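Local coordinates for 2-ON-2 hemoglobin (Agrobacterium tumefaciens, PDB 2XYK), which binds heme b and, as a group II truncated hemoglobin, probably binds and carries oxygen, at residues P33-C38 with L94-R99. Residues are numbered along the deposited sequence; the frame is centred on the assembly and turned at random.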
ATOM      1  N   PRO A  33      -3.104 -17.324  -6.089  1.00 12.74           N
ATOM      2  CA  PRO A  33      -3.754 -17.446  -7.406  1.00 13.56           C
ATOM      3  C   PRO A  33      -4.930 -16.457  -7.602  1.00 13.67           C
ATOM      4  O   PRO A  33      -5.191 -16.017  -8.730  1.00 13.13           O
ATOM      5  CB  PRO A  33      -4.257 -18.901  -7.430  1.00 14.35           C
ATOM      6  CG  PRO A  33      -3.485 -19.615  -6.336  1.00 15.07           C
ATOM      7  CD  PRO A  33      -3.153 -18.580  -5.307  1.00 12.33           C
ATOM      8  N   GLU A  34      -5.622 -16.107  -6.522  1.00 13.21           N
ATOM      9  CA  GLU A  34      -6.708 -15.140  -6.596  1.00 14.12           C
ATOM     10  C   GLU A  34      -6.252 -13.700  -6.893  1.00 12.86           C
ATOM     11  O   GLU A  34      -7.078 -12.852  -7.143  1.00 12.78           O
ATOM     12  CB  GLU A  34      -7.607 -15.174  -5.333  1.00 14.68           C
ATOM     13  CG  GLU A  34      -6.904 -15.374  -3.984  1.00 19.84           C
ATOM     14  CD  GLU A  34      -6.414 -16.816  -3.766  1.00 23.99           C
ATOM     15  OE1 GLU A  34      -7.003 -17.782  -4.309  1.00 29.00           O
ATOM     16  OE2 GLU A  34      -5.425 -16.978  -3.053  1.00 27.54           O
ATOM     17  N   ALA A  35      -4.942 -13.431  -6.828  1.00 11.51           N
ATOM     18  CA  ALA A  35      -4.411 -12.095  -7.063  1.00 10.34           C
ATOM     19  C   ALA A  35      -3.707 -12.003  -8.410  1.00  9.79           C
ATOM     20  O   ALA A  35      -3.037 -11.007  -8.705  1.00  9.69           O
ATOM     21  CB  ALA A  35      -3.488 -11.664  -5.910  1.00  9.68           C
ATOM     22  N   ALA A  36      -3.925 -13.016  -9.249  1.00  9.40           N
ATOM     23  CA  ALA A  36      -3.267 -13.137 -10.560  1.00  9.82           C
ATOM     24  C   ALA A  36      -3.478 -11.946 -11.526  1.00 10.19           C
ATOM     25  O   ALA A  36      -2.533 -11.504 -12.233  1.00  8.87           O
ATOM     26  CB  ALA A  36      -3.665 -14.465 -11.231  1.00  8.70           C
ATOM     27  N   ARG A  37      -4.703 -11.419 -11.570  1.00 10.06           N
ATOM     28  CA  ARG A  37      -4.954 -10.204 -12.377  1.00 10.19           C
ATOM     29  C   ARG A  37      -4.126  -9.010 -11.922  1.00  9.49           C
ATOM     30  O   ARG A  37      -3.504  -8.348 -12.759  1.00 10.54           O
ATOM     31  CB  ARG A  37      -6.454  -9.842 -12.424  1.00  9.69           C
ATOM     32  CG  ARG A  37      -7.228 -10.543 -13.556  1.00 13.12           C
ATOM     33  CD  ARG A  37      -7.168 -12.039 -13.410  1.00 14.85           C
ATOM     34  NE  ARG A  37      -7.436 -12.464 -12.025  1.00 17.32           N
ATOM     35  CZ  ARG A  37      -7.526 -13.730 -11.627  1.00 18.96           C
ATOM     36  NH1 ARG A  37      -7.343 -14.716 -12.496  1.00 22.75           N
ATOM     37  NH2 ARG A  37      -7.787 -14.019 -10.358  1.00 17.45           N
ATOM     38  N   CYS A  38      -4.131  -8.726 -10.613  1.00  8.43           N
ATOM     39  CA  CYS A  38      -3.340  -7.615 -10.062  1.00  7.56           C
ATOM     40  C   CYS A  38      -1.841  -7.884 -10.295  1.00  8.13           C
ATOM     41  O   CYS A  38      -1.083  -6.980 -10.647  1.00  5.95           O
ATOM     42  CB  CYS A  38      -3.625  -7.413  -8.566  1.00  7.97           C
ATOM     43  SG  CYS A  38      -2.664  -6.108  -7.774  1.00  8.40           S
ATOM     44  N   LEU A  94      -6.767  -4.906  -3.198  1.00  6.30           N
ATOM     45  CA  LEU A  94      -7.402  -4.745  -1.882  1.00  5.91           C
ATOM     46  C   LEU A  94      -7.380  -6.044  -1.071  1.00  6.82           C
ATOM     47  O   LEU A  94      -7.191  -6.025   0.147  1.00  6.25           O
ATOM     48  CB  LEU A  94      -8.838  -4.226  -2.051  1.00  5.42           C
ATOM     49  CG  LEU A  94      -8.951  -2.755  -2.486  1.00  5.67           C
ATOM     50  CD1 LEU A  94     -10.377  -2.482  -2.992  1.00  5.72           C
ATOM     51  CD2 LEU A  94      -8.561  -1.805  -1.277  1.00  3.56           C
ATOM     52  N   LEU A  95      -7.564  -7.176  -1.751  1.00  8.08           N
ATOM     53  CA  LEU A  95      -7.419  -8.476  -1.091  1.00  8.32           C
ATOM     54  C   LEU A  95      -6.065  -8.610  -0.400  1.00  7.28           C
ATOM     55  O   LEU A  95      -6.005  -8.972   0.787  1.00  8.61           O
ATOM     56  CB  LEU A  95      -7.617  -9.624  -2.092  1.00  9.23           C
ATOM     57  CG  LEU A  95      -7.261 -11.038  -1.622  1.00  9.84           C
ATOM     58  CD1 LEU A  95      -8.345 -11.562  -0.654  1.00 14.91           C
ATOM     59  CD2 LEU A  95      -7.117 -11.943  -2.794  1.00  9.45           C
ATOM     60  N   CYS A  96      -4.990  -8.340  -1.138  1.00  7.35           N
ATOM     61  CA  CYS A  96      -3.614  -8.522  -0.635  1.00  7.27           C
ATOM     62  C   CYS A  96      -3.263  -7.477   0.427  1.00  7.26           C
ATOM     63  O   CYS A  96      -2.634  -7.793   1.438  1.00  8.08           O
ATOM     64  CB  CYS A  96      -2.583  -8.523  -1.791  1.00  7.89           C
ATOM     65  SG  CYS A  96      -2.895  -9.780  -3.121  1.00  7.85           S
ATOM     66  N   PHE A  97      -3.677  -6.232   0.215  1.00  7.00           N
ATOM     67  CA  PHE A  97      -3.394  -5.175   1.205  1.00  8.19           C
ATOM     68  C   PHE A  97      -4.111  -5.448   2.531  1.00  7.69           C
ATOM     69  O   PHE A  97      -3.528  -5.233   3.577  1.00  7.09           O
ATOM     70  CB  PHE A  97      -3.736  -3.765   0.696  1.00  6.84           C
ATOM     71  CG  PHE A  97      -3.166  -2.661   1.564  1.00 11.39           C
ATOM     72  CD1 PHE A  97      -1.832  -2.257   1.414  1.00 13.04           C
ATOM     73  CD2 PHE A  97      -3.944  -2.054   2.557  1.00 10.00           C
ATOM     74  CE1 PHE A  97      -1.291  -1.251   2.240  1.00 14.90           C
ATOM     75  CE2 PHE A  97      -3.414  -1.045   3.372  1.00 10.44           C
ATOM     76  CZ  PHE A  97      -2.092  -0.647   3.219  1.00 10.97           C
ATOM     77  N   ARG A  98      -5.366  -5.903   2.473  1.00  8.49           N
ATOM     78  CA  ARG A  98      -6.118  -6.245   3.688  1.00 10.22           C
ATOM     79  C   ARG A  98      -5.429  -7.341   4.476  1.00  9.94           C
ATOM     80  O   ARG A  98      -5.214  -7.192   5.674  1.00 10.30           O
ATOM     81  CB  ARG A  98      -7.548  -6.680   3.353  1.00 10.63           C
ATOM     82  CG  ARG A  98      -8.521  -6.650   4.561  1.00 12.92           C
ATOM     83  CD  ARG A  98      -9.966  -6.720   4.050  1.00 17.77           C
ATOM     84  NE  ARG A  98     -10.885  -7.359   4.994  1.00 23.99           N
ATOM     85  N   ARG A  99      -5.090  -8.442   3.799  1.00  9.75           N
ATOM     86  CA  ARG A  99      -4.429  -9.573   4.440  1.00 10.73           C
ATOM     87  C   ARG A  99      -3.035  -9.233   4.953  1.00 10.44           C
ATOM     88  O   ARG A  99      -2.636  -9.727   6.012  1.00  9.91           O
ATOM     89  CB  ARG A  99      -4.332 -10.781   3.492  1.00 10.86           C
ATOM     90  CG  ARG A  99      -3.897 -12.046   4.200  1.00 14.48           C
ATOM     91  CD  ARG A  99      -4.313 -13.331   3.490  1.00 17.89           C
ATOM     92  NE  ARG A  99      -3.424 -14.413   3.918  1.00 21.28           N
ATOM     93  CZ  ARG A  99      -3.348 -15.622   3.353  1.00 24.12           C
ATOM     94  NH1 ARG A  99      -4.111 -15.950   2.306  1.00 22.23           N
ATOM     95  NH2 ARG A  99      -2.484 -16.515   3.835  1.00 26.45           N
TER
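Ala-35 and Glu-34 pack against Cys-96 and Leu-95 in a small, purely side-chain contact, where the turn leading into helix 36-41 meets the middle of helix 87-104 in this truncated globin fold. Its buried half is Ala-35 CB against Cys-96 SG, 3.4 Å apart. Ala-35 holds the N-cap position, and its lone methyl lets the turn come close: Ala-35 CA and Cys-96 CA lie 7.4 Å apart. Cys-96 suits the other side because its single sulfur, large and polarisable, reaches across that spacing; SG lies anti to the carbonyl carbon (chi1 -56°), which points it at the methyl. Nearer the surface, Glu-34 lays its aliphatic part across Leu-95 at about a right angle, CG lying 3.6 Å from Leu-95 CD2. Leucine's branched, apolar end suits this partly exposed place, touching Leu-32 as well. The bend at chi2 (-74°) turns the Glu-34 carboxylate aside from that methyl, on the protein surface. There Glu-34 OE2 is 5.6 Å from Arg-99 NH1, too far for a salt bridge, though the opposite charges may attract weakly. The same two helices are also joined by Arg-37, which forms a salt bridge with Glu-92. Helix 14-31 borders the contact, Phe-25 touching Cys-96, while Leu-94 packs on helix 108-125.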